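Local coordinates for protein aminopeptidase N (Francisella tularensis subsp. tularensis, PDB 5DLL) that probably removes N-terminal amino acids from intracellular peptides as a zinc-dependent aminopeptidase of the M1 family, with a preference for alanine, at residues A704-M707 / T708-Q711; L696-Q699 / L700-A704; F733-R736 / W737-E740; V654-Q657 / C658-N661. One frame throughout, in Å; residues are numbered along the deposited sequence.

Contact 1: residues A704-M707 / T708-Q711; sequences ADNM and TDQQ
Met707, Gln710 and Asn706 carry most of this local contact, which starts helix 707-717 after the short link from helix 691-703. Asn706 is the N-cap. Its OD1 accepts from Asp709 N at 2.8 Å, with an N-H...O angle of 164°. The donor is tilted 29° from the carbonyl plane of the amide. CG of Asn706 sits between its own backbone N and carbonyl carbon (chi1 68°), and this folds the side chain back over the first turn. The other end of the amide, ND2, makes weak bonds to two carboxylates: Asp709 OD2 at 3.3 Å and Asp705 OD1 at 3.3 Å. The second oxygen of Asp709, OD1, is in a salt bridge with Lys677.

Met707 opens the helix. Its O receives Gln711 N at 2.6 Å, nearly straight. Its side chain leaves the turn and bends at chi2 and chi3, and it packs on Trp737. Gln710 N gives a weak bond of 3.4 Å to Asn706 O, and Gln710 CB lies 3.5 Å from that same oxygen. Ala704 CB packs against Asp709 CB at 3.5 Å.

The Asn706 amide thus uses both its ends. OD1 accepts from a helix-start N-H, and ND2 donates weakly to two acids, whose negative charge would probably suit the N-terminal end of the helix dipole.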
loop_
_atom_site.group_PDB
_atom_site.type_symbol
_atom_site.label_atom_id
_atom_site.label_comp_id
_atom_site.label_asym_id
_atom_site.label_seq_id
_atom_site.Cartn_x
_atom_site.Cartn_y
_atom_site.Cartn_z
ATOM N N ALA A 704 28.648 8.689 10.176
ATOM C CA ALA A 704 27.658 8.497 9.103
ATOM C C ALA A 704 27.403 9.788 8.328
ATOM O O ALA A 704 27.283 10.857 8.925
ATOM C CB ALA A 704 26.351 7.963 9.671
ATOM N N ASP A 705 27.325 9.678 7.001
ATOM C CA ASP A 705 27.059 10.830 6.130
ATOM C C ASP A 705 25.632 10.809 5.561
ATOM O O ASP A 705 25.321 11.539 4.616
ATOM C CB ASP A 705 28.113 10.924 5.006
ATOM C CG ASP A 705 27.987 9.814 3.960
ATOM O OD1 ASP A 705 27.555 8.694 4.306
ATOM O OD2 ASP A 705 28.338 10.065 2.785
ATOM N N ASN A 706 24.771 9.982 6.153
ATOM C CA ASN A 706 23.376 9.866 5.735
ATOM C C ASN A 706 22.501 9.419 6.904
ATOM O O ASN A 706 23.018 9.002 7.942
ATOM C CB ASN A 706 23.256 8.875 4.575
ATOM C CG ASN A 706 23.558 7.445 4.990
ATOM O OD1 ASN A 706 22.721 6.775 5.597
ATOM N ND2 ASN A 706 24.751 6.968 4.655
ATOM N N MET A 707 21.184 9.484 6.733
ATOM C CA MET A 707 20.269 9.102 7.811
ATOM C C MET A 707 20.176 7.589 8.008
ATOM O O MET A 707 20.039 7.128 9.140
ATOM C CB MET A 707 18.866 9.680 7.589
ATOM C CG MET A 707 17.951 9.565 8.809
ATOM S SD MET A 707 18.589 10.346 10.311
ATOM C CE MET A 707 18.726 12.058 9.798
ATOM N N THR A 708 20.247 6.820 6.923
ATOM C CA THR A 708 20.128 5.363 7.013
ATOM C C THR A 708 21.143 4.776 7.996
ATOM O O THR A 708 20.791 3.957 8.844
ATOM C CB THR A 708 20.309 4.687 5.642
ATOM O OG1 THR A 708 19.720 5.499 4.617
ATOM C CG2 THR A 708 19.665 3.307 5.649
ATOM N N ASP A 709 22.393 5.215 7.885
ATOM C CA ASP A 709 23.468 4.766 8.778
ATOM C C ASP A 709 23.335 5.344 10.187
ATOM O O ASP A 709 23.639 4.671 11.171
ATOM C CB ASP A 709 24.845 5.144 8.210
ATOM C CG ASP A 709 25.308 4.218 7.089
ATOM O OD1 ASP A 709 24.719 3.132 6.900
ATOM O OD2 ASP A 709 26.288 4.577 6.402
ATOM N N GLN A 710 22.896 6.594 10.284
ATOM C CA GLN A 710 22.714 7.223 11.590
ATOM C C GLN A 710 21.523 6.621 12.343
ATOM O O GLN A 710 21.569 6.465 13.559
ATOM C CB GLN A 710 22.554 8.733 11.441
ATOM C CG GLN A 710 22.737 9.493 12.746
ATOM C CD GLN A 710 23.087 10.957 12.539
ATOM O OE1 GLN A 710 23.230 11.426 11.410
ATOM N NE2 GLN A 710 23.233 11.686 13.638
ATOM N N GLN A 711 20.468 6.283 11.608
ATOM C CA GLN A 711 19.331 5.548 12.159
ATOM C C GLN A 711 19.789 4.183 12.680
ATOM O O GLN A 711 19.416 3.777 13.785
ATOM C CB GLN A 711 18.216 5.407 11.099
ATOM C CG GLN A 711 17.160 4.334 11.371
ATOM C CD GLN A 711 17.550 2.949 10.853
ATOM O OE1 GLN A 711 18.022 2.800 9.720
ATOM N NE2 GLN A 711 17.346 1.927 11.685
#

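Contact 2: residues L696-Q699 / L700-A704; sequences LAQQ and LFDNA
Gln698 and Asp702 meet one turn apart along helix 691-703, in an i to i+4 contact of the helical C-terminal region, near the end of that helix. Gln698 NE2 reaches Asp702 OD2 in a bond that is straight (171°) but weak, at 3.4 Å. The glutamine has CG anti to its backbone N (chi1 -176°) and then bends at chi2, which turns the amide along the helix toward the acid. The amide and carboxylate planes are 39° apart.

The backbone supports this pair. Leu700 N bonds to Leu696 O at 3.1 Å, Phe701 N to Ala697 O at 2.9 Å, and Asp702 N to Gln698 O at 3.2 Å. Asn703 N bonds to Gln699 O at 2.8 Å. The side chains of Gln699 and Asn703 run side by side on the exposed flank, with Gln699 OE1 3.7 Å from Asn703 ND2.

The other flank is apolar. Leu696 and Leu700 pack on Tyr655 of helix 648-658, and Phe701 packs on Phe733 of helix 723-736. Phe701 also makes a cation-pi contact with Arg736, which forms a long, weak ion pair with Asp702 OD1.

The chemistry divides the helix into an apolar side packed on neighbouring helices and a polar side. The weak amide bond and the long ion pair are modest contributions at Asp702. This position is exposed, and water would probably also solvate the carboxylate.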
loop_
_atom_site.group_PDB
_atom_site.type_symbol
_atom_site.label_atom_id
_atom_site.label_comp_id
_atom_site.label_asym_id
_atom_site.label_seq_id
_atom_site.Cartn_x
_atom_site.Cartn_y
_atom_site.Cartn_z
ATOM N N LEU A 696 31.868 -0.086 17.335
ATOM C CA LEU A 696 31.539 0.057 15.912
ATOM C C LEU A 696 30.285 0.901 15.694
ATOM O O LEU A 696 30.220 1.687 14.747
ATOM C CB LEU A 696 31.354 -1.318 15.249
ATOM C CG LEU A 696 32.611 -2.176 15.053
ATOM C CD1 LEU A 696 32.239 -3.553 14.519
ATOM C CD2 LEU A 696 33.607 -1.491 14.128
ATOM N N ALA A 697 29.291 0.722 16.566
ATOM C CA ALA A 697 28.052 1.500 16.501
ATOM C C ALA A 697 28.301 2.966 16.839
ATOM O O ALA A 697 27.749 3.862 16.199
ATOM C CB ALA A 697 27.018 0.914 17.444
ATOM N N GLN A 698 29.141 3.195 17.846
ATOM C CA GLN A 698 29.477 4.541 18.299
ATOM C C GLN A 698 30.214 5.343 17.221
ATOM O O GLN A 698 29.973 6.543 17.068
ATOM C CB GLN A 698 30.313 4.473 19.585
ATOM C CG GLN A 698 30.643 5.823 20.209
ATOM C CD GLN A 698 29.405 6.594 20.627
ATOM O OE1 GLN A 698 28.594 6.108 21.415
ATOM N NE2 GLN A 698 29.255 7.805 20.098
ATOM N N GLN A 699 31.105 4.685 16.481
ATOM C CA GLN A 699 31.834 5.350 15.400
ATOM C C GLN A 699 30.910 5.639 14.222
ATOM O O GLN A 699 30.906 6.752 13.695
ATOM C CB GLN A 699 33.036 4.516 14.940
ATOM C CG GLN A 699 34.171 4.443 15.954
ATOM C CD GLN A 699 34.742 5.809 16.310
ATOM O OE1 GLN A 699 35.228 6.540 15.443
ATOM N NE2 GLN A 699 34.688 6.155 17.594
ATOM N N LEU A 700 30.125 4.640 13.823
ATOM C CA LEU A 700 29.159 4.792 12.732
ATOM C C LEU A 700 28.219 5.953 13.012
ATOM O O LEU A 700 27.909 6.745 12.121
ATOM C CB LEU A 700 28.349 3.503 12.549
ATOM C CG LEU A 700 27.349 3.435 11.388
ATOM C CD1 LEU A 700 27.991 3.867 10.080
ATOM C CD2 LEU A 700 26.783 2.028 11.264
ATOM N N PHE A 701 27.779 6.039 14.265
ATOM C CA PHE A 701 26.965 7.143 14.744
ATOM C C PHE A 701 27.634 8.490 14.470
ATOM O O PHE A 701 27.006 9.397 13.931
ATOM C CB PHE A 701 26.707 6.981 16.247
ATOM C CG PHE A 701 25.674 7.922 16.793
ATOM C CD1 PHE A 701 24.345 7.804 16.413
ATOM C CD2 PHE A 701 26.025 8.915 17.700
ATOM C CE1 PHE A 701 23.387 8.664 16.917
ATOM C CE2 PHE A 701 25.069 9.778 18.210
ATOM C CZ PHE A 701 23.749 9.654 17.817
ATOM N N ASP A 702 28.909 8.612 14.833
ATOM C CA ASP A 702 29.636 9.877 14.680
ATOM C C ASP A 702 30.028 10.179 13.233
ATOM O O ASP A 702 30.118 11.345 12.851
ATOM C CB ASP A 702 30.900 9.881 15.546
ATOM C CG ASP A 702 30.603 9.682 17.019
ATOM O OD1 ASP A 702 29.632 10.283 17.527
ATOM O OD2 ASP A 702 31.350 8.924 17.671
ATOM N N ASN A 703 30.264 9.136 12.438
ATOM C CA ASN A 703 30.836 9.292 11.102
ATOM C C ASN A 703 29.841 9.234 9.942
ATOM O O ASN A 703 30.168 9.673 8.840
ATOM C CB ASN A 703 31.916 8.230 10.874
ATOM C CG ASN A 703 33.012 8.276 11.921
ATOM O OD1 ASN A 703 33.336 9.337 12.453
ATOM N ND2 ASN A 703 33.590 7.118 12.224
ATOM N N ALA A 704 28.648 8.689 10.176
ATOM C CA ALA A 704 27.658 8.497 9.103
ATOM C C ALA A 704 27.403 9.788 8.328
ATOM O O ALA A 704 27.283 10.857 8.925
ATOM C CB ALA A 704 26.351 7.963 9.671
#

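Contact 3: residues F733-R736 / W737-E740; sequences FYNR and WRHE
Trp737 meets Phe733 edge-to-face where helix 723-736 ends, within the helical, ARM-repeat-like C-terminal region of the enzyme. The indole edge points at the phenyl face. CD1 of Trp737 stands over the centre of the Phe733 ring, 3.8 Å from CE1 of Phe733, and the two ring planes are at 50°. One face of the indole is covered by Arg736 CB, a CH-pi contact 3.8 Å from the centroid of the five-membered ring. Trp737 has CG beside its own backbone N (chi1 -52°), which turns the indole back along the helix toward Phe733.

A second pair lies one residue further on. Arg738 CG lies over the Tyr734 ring face, a CH-pi contact with CG 4.2 Å from the ring centroid. The extended arginine then carries its guanidinium past the CE2 side of the ring. There Tyr734 CE2 lies over one guanidinium face, 3.5 Å from NH1 of Arg738, with the planes 61° apart.

Outside the turn, Phe733 stacks on Phe714 of helix 707-717, and Trp737 touches Met707 and Gln710. Tyr734 meets Trp747 of helix 741-752 and His769. The backbone closes with Trp737 N bonding to Phe733 O at 3.2 Å. At the guanidinium edge the Asn735 amide lies nearly coplanar, and its OD1 takes a weak bond from Arg738 NH2 at 3.3 Å.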
loop_
_atom_site.group_PDB
_atom_site.type_symbol
_atom_site.label_atom_id
_atom_site.label_comp_id
_atom_site.label_asym_id
_atom_site.label_seq_id
_atom_site.Cartn_x
_atom_site.Cartn_y
_atom_site.Cartn_z
ATOM N N PHE A 733 21.600 12.693 19.554
ATOM C CA PHE A 733 20.688 12.647 18.405
ATOM C C PHE A 733 19.722 13.837 18.417
ATOM O O PHE A 733 19.480 14.449 17.377
ATOM C CB PHE A 733 19.906 11.328 18.386
ATOM C CG PHE A 733 19.209 11.038 17.078
ATOM C CD1 PHE A 733 17.973 11.599 16.785
ATOM C CD2 PHE A 733 19.777 10.178 16.147
ATOM C CE1 PHE A 733 17.329 11.319 15.588
ATOM C CE2 PHE A 733 19.136 9.896 14.950
ATOM C CZ PHE A 733 17.911 10.466 14.671
ATOM N N TYR A 734 19.178 14.163 19.588
ATOM C CA TYR A 734 18.233 15.274 19.705
ATOM C C TYR A 734 18.900 16.599 19.376
ATOM O O TYR A 734 18.347 17.395 18.619
ATOM C CB TYR A 734 17.619 15.345 21.106
ATOM C CG TYR A 734 16.437 16.294 21.199
ATOM C CD1 TYR A 734 15.235 16.003 20.554
ATOM C CD2 TYR A 734 16.517 17.481 21.930
ATOM C CE1 TYR A 734 14.148 16.864 20.633
ATOM C CE2 TYR A 734 15.434 18.349 22.016
ATOM C CZ TYR A 734 14.250 18.038 21.366
ATOM O OH TYR A 734 13.164 18.891 21.444
ATOM N N ASN A 735 20.084 16.825 19.945
ATOM C CA ASN A 735 20.857 18.053 19.703
ATOM C C ASN A 735 21.025 18.363 18.215
ATOM O O ASN A 735 20.914 19.518 17.798
ATOM C CB ASN A 735 22.247 17.964 20.355
ATOM C CG ASN A 735 22.193 18.006 21.875
ATOM O OD1 ASN A 735 21.296 18.613 22.466
ATOM N ND2 ASN A 735 23.166 17.364 22.516
ATOM N N ARG A 736 21.284 17.324 17.425
ATOM C CA ARG A 736 21.511 17.473 15.989
ATOM C C ARG A 736 20.221 17.762 15.231
ATOM O O ARG A 736 20.203 18.606 14.332
ATOM C CB ARG A 736 22.164 16.210 15.417
ATOM C CG ARG A 736 23.537 15.894 15.994
ATOM C CD ARG A 736 24.119 14.610 15.413
ATOM N NE ARG A 736 25.050 13.938 16.328
ATOM C CZ ARG A 736 25.910 12.976 15.984
ATOM N NH1 ARG A 736 25.999 12.549 14.727
ATOM N NH2 ARG A 736 26.701 12.440 16.909
ATOM N N TRP A 737 19.145 17.071 15.604
ATOM C CA TRP A 737 17.905 17.074 14.817
ATOM C C TRP A 737 16.688 17.651 15.542
ATOM O O TRP A 737 15.606 17.082 15.467
ATOM C CB TRP A 737 17.593 15.646 14.351
ATOM C CG TRP A 737 18.740 14.996 13.652
ATOM C CD1 TRP A 737 19.530 13.992 14.132
ATOM C CD2 TRP A 737 19.240 15.315 12.346
ATOM N NE1 TRP A 737 20.482 13.660 13.202
ATOM C CE2 TRP A 737 20.329 14.458 12.097
ATOM C CE3 TRP A 737 18.867 16.241 11.361
ATOM C CZ2 TRP A 737 21.056 14.498 10.902
ATOM C CZ3 TRP A 737 19.591 16.281 10.174
ATOM C CH2 TRP A 737 20.673 15.415 9.957
ATOM N N ARG A 738 16.862 18.779 16.230
ATOM C CA ARG A 738 15.730 19.538 16.777
ATOM C C ARG A 738 14.920 20.123 15.628
ATOM O O ARG A 738 13.696 20.038 15.602
ATOM C CB ARG A 738 16.211 20.698 17.654
ATOM C CG ARG A 738 16.964 20.303 18.909
ATOM C CD ARG A 738 17.701 21.497 19.497
ATOM N NE ARG A 738 18.465 21.131 20.690
ATOM C CZ ARG A 738 18.004 21.160 21.941
ATOM N NH1 ARG A 738 16.761 21.552 22.212
ATOM N NH2 ARG A 738 18.802 20.793 22.939
ATOM N N HIS A 739 15.639 20.723 14.683
ATOM C CA HIS A 739 15.051 21.480 13.568
ATOM C C HIS A 739 14.220 20.662 12.563
ATOM O O HIS A 739 13.412 21.236 11.827
ATOM C CB HIS A 739 16.149 22.260 12.823
ATOM C CG HIS A 739 17.381 21.455 12.527
ATOM N ND1 HIS A 739 17.479 20.611 11.441
ATOM C CD2 HIS A 739 18.569 21.373 13.174
ATOM C CE1 HIS A 739 18.671 20.042 11.435
ATOM N NE2 HIS A 739 19.351 20.486 12.477
ATOM N N GLU A 740 14.413 19.344 12.527
ATOM C CA GLU A 740 13.698 18.480 11.584
ATOM C C GLU A 740 12.639 17.637 12.300
ATOM O O GLU A 740 12.973 16.708 13.030
ATOM C CB GLU A 740 14.685 17.586 10.844
#

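Contact 4: residues V654-Q657 / C658-N661; sequences VYQQ and CNDN
The Tyr655 ring and the Asn659 amide lie side by side and point the same way, with their planes 28° apart. Asn659 CB approaches the ring obliquely, 4.0 Å from CE2 of Tyr655. Beside them the Gln656 amide stands almost perpendicular to that of Asn659, at 88°, and its NE2 is 3.3 Å from Asn659 OD1. In Asn659 a chi1 of -176° puts CG beside the carbonyl carbon, with the amide alongside Tyr655 and Gln656 at the last turn of helix 648-658.

On another side of the turn Val654 CG1 packs against Cys658 SG at 3.8 Å. Both residues are buried, and Val654 also touches Leu676 of helix 668-685. Tyr655 touches Lys677 of the same helix.

The backbone ends the helix in steps. Cys658 N bonds to Val654 O at 2.9 Å and weakly to Tyr655 O. Asn659 N bonds to Tyr655 O at 2.7 Å. Lys673 NZ of helix 668-685 hydrogen-bonds to Gln657 O. Asn659 is the first residue to leave helical angles. A weak bond of 2.9 Å from Asp660 N to Cys658 O closes the inverse gamma turn centred on Asn659, which leads the chain out of the helix.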
loop_
_atom_site.group_PDB
_atom_site.type_symbol
_atom_site.label_atom_id
_atom_site.label_comp_id
_atom_site.label_asym_id
_atom_site.label_seq_id
_atom_site.Cartn_x
_atom_site.Cartn_y
_atom_site.Cartn_z
ATOM N N VAL A 654 32.042 -9.478 7.967
ATOM C CA VAL A 654 31.080 -9.006 6.978
ATOM C C VAL A 654 30.667 -7.556 7.251
ATOM O O VAL A 654 30.398 -6.808 6.315
ATOM C CB VAL A 654 29.838 -9.919 6.906
ATOM C CG1 VAL A 654 28.820 -9.368 5.919
ATOM C CG2 VAL A 654 30.238 -11.332 6.496
ATOM N N TYR A 655 30.630 -7.147 8.515
ATOM C CA TYR A 655 30.356 -5.746 8.829
ATOM C C TYR A 655 31.408 -4.876 8.161
ATOM O O TYR A 655 31.075 -3.994 7.378
ATOM C CB TYR A 655 30.344 -5.479 10.342
ATOM C CG TYR A 655 30.167 -4.008 10.692
ATOM C CD1 TYR A 655 28.898 -3.441 10.789
ATOM C CD2 TYR A 655 31.271 -3.180 10.905
ATOM C CE1 TYR A 655 28.732 -2.096 11.096
ATOM C CE2 TYR A 655 31.116 -1.833 11.212
ATOM C CZ TYR A 655 29.844 -1.295 11.306
ATOM O OH TYR A 655 29.681 0.037 11.613
ATOM N N GLN A 656 32.677 -5.144 8.460
ATOM C CA GLN A 656 33.763 -4.291 7.970
ATOM C C GLN A 656 33.992 -4.435 6.461
ATOM O O GLN A 656 34.603 -3.557 5.849
ATOM C CB GLN A 656 35.069 -4.499 8.771
ATOM C CG GLN A 656 35.194 -3.610 10.019
ATOM C CD GLN A 656 35.268 -2.109 9.713
ATOM O OE1 GLN A 656 35.825 -1.694 8.701
ATOM N NE2 GLN A 656 34.715 -1.294 10.595
ATOM N N GLN A 657 33.485 -5.507 5.856
ATOM C CA GLN A 657 33.514 -5.631 4.394
ATOM C C GLN A 657 32.316 -4.932 3.725
ATOM O O GLN A 657 32.362 -4.624 2.533
ATOM C CB GLN A 657 33.650 -7.100 3.964
ATOM C CG GLN A 657 32.373 -7.818 3.567
ATOM C CD GLN A 657 32.596 -9.302 3.308
ATOM O OE1 GLN A 657 33.606 -9.881 3.725
ATOM N NE2 GLN A 657 31.649 -9.924 2.615
ATOM N N CYS A 658 31.252 -4.692 4.491
ATOM C CA CYS A 658 30.132 -3.855 4.041
ATOM C C CYS A 658 30.334 -2.380 4.399
ATOM O O CYS A 658 29.756 -1.504 3.757
ATOM C CB CYS A 658 28.820 -4.344 4.652
ATOM S SG CYS A 658 28.324 -6.011 4.152
ATOM N N ASN A 659 31.145 -2.117 5.423
ATOM C CA ASN A 659 31.414 -0.760 5.904
ATOM C C ASN A 659 32.475 -0.078 5.048
ATOM O O ASN A 659 33.596 0.171 5.499
ATOM C CB ASN A 659 31.862 -0.813 7.373
ATOM C CG ASN A 659 32.060 0.565 7.988
ATOM O OD1 ASN A 659 33.057 0.808 8.664
ATOM N ND2 ASN A 659 31.112 1.466 7.763
ATOM N N ASP A 660 32.111 0.220 3.804
ATOM C CA ASP A 660 33.055 0.786 2.842
ATOM C C ASP A 660 33.085 2.313 2.960
ATOM O O ASP A 660 32.361 2.895 3.772
ATOM C CB ASP A 660 32.732 0.308 1.417
ATOM C CG ASP A 660 31.545 1.022 0.802
ATOM O OD1 ASP A 660 31.725 2.153 0.319
ATOM O OD2 ASP A 660 30.437 0.450 0.772
ATOM N N ASN A 661 33.927 2.947 2.153
ATOM C CA ASN A 661 34.222 4.368 2.286
ATOM C C ASN A 661 33.762 5.194 1.069
ATOM O O ASN A 661 34.318 6.254 0.774
ATOM C CB ASN A 661 35.734 4.518 2.508
ATOM C CG ASN A 661 36.104 5.785 3.255
ATOM O OD1 ASN A 661 35.245 6.573 3.649
ATOM N ND2 ASN A 661 37.400 5.986 3.451
#

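In the fold
All four contacts lie in the helical C-terminal region, away from the zinc site of His309, His313 and Glu332 and from the sodium site. Contacts 1 and 2 share Ala704, their centres are about 9 Å apart, and Asp709 CB packs on Leu700 CD1 at 3.9 Å. Contact 2 is central. It touches contact 4 through Leu700 CD2 and Tyr655 OH at 3.5 Å. It touches contact 3 through Phe701 CE2 and Arg736 NH2 at 3.4 Å. Contact 1 also meets contact 3, with Met707 CE 3.6 Å from Trp737 CZ2. Contacts 3 and 4 do not touch; their centres are about 27 Å apart.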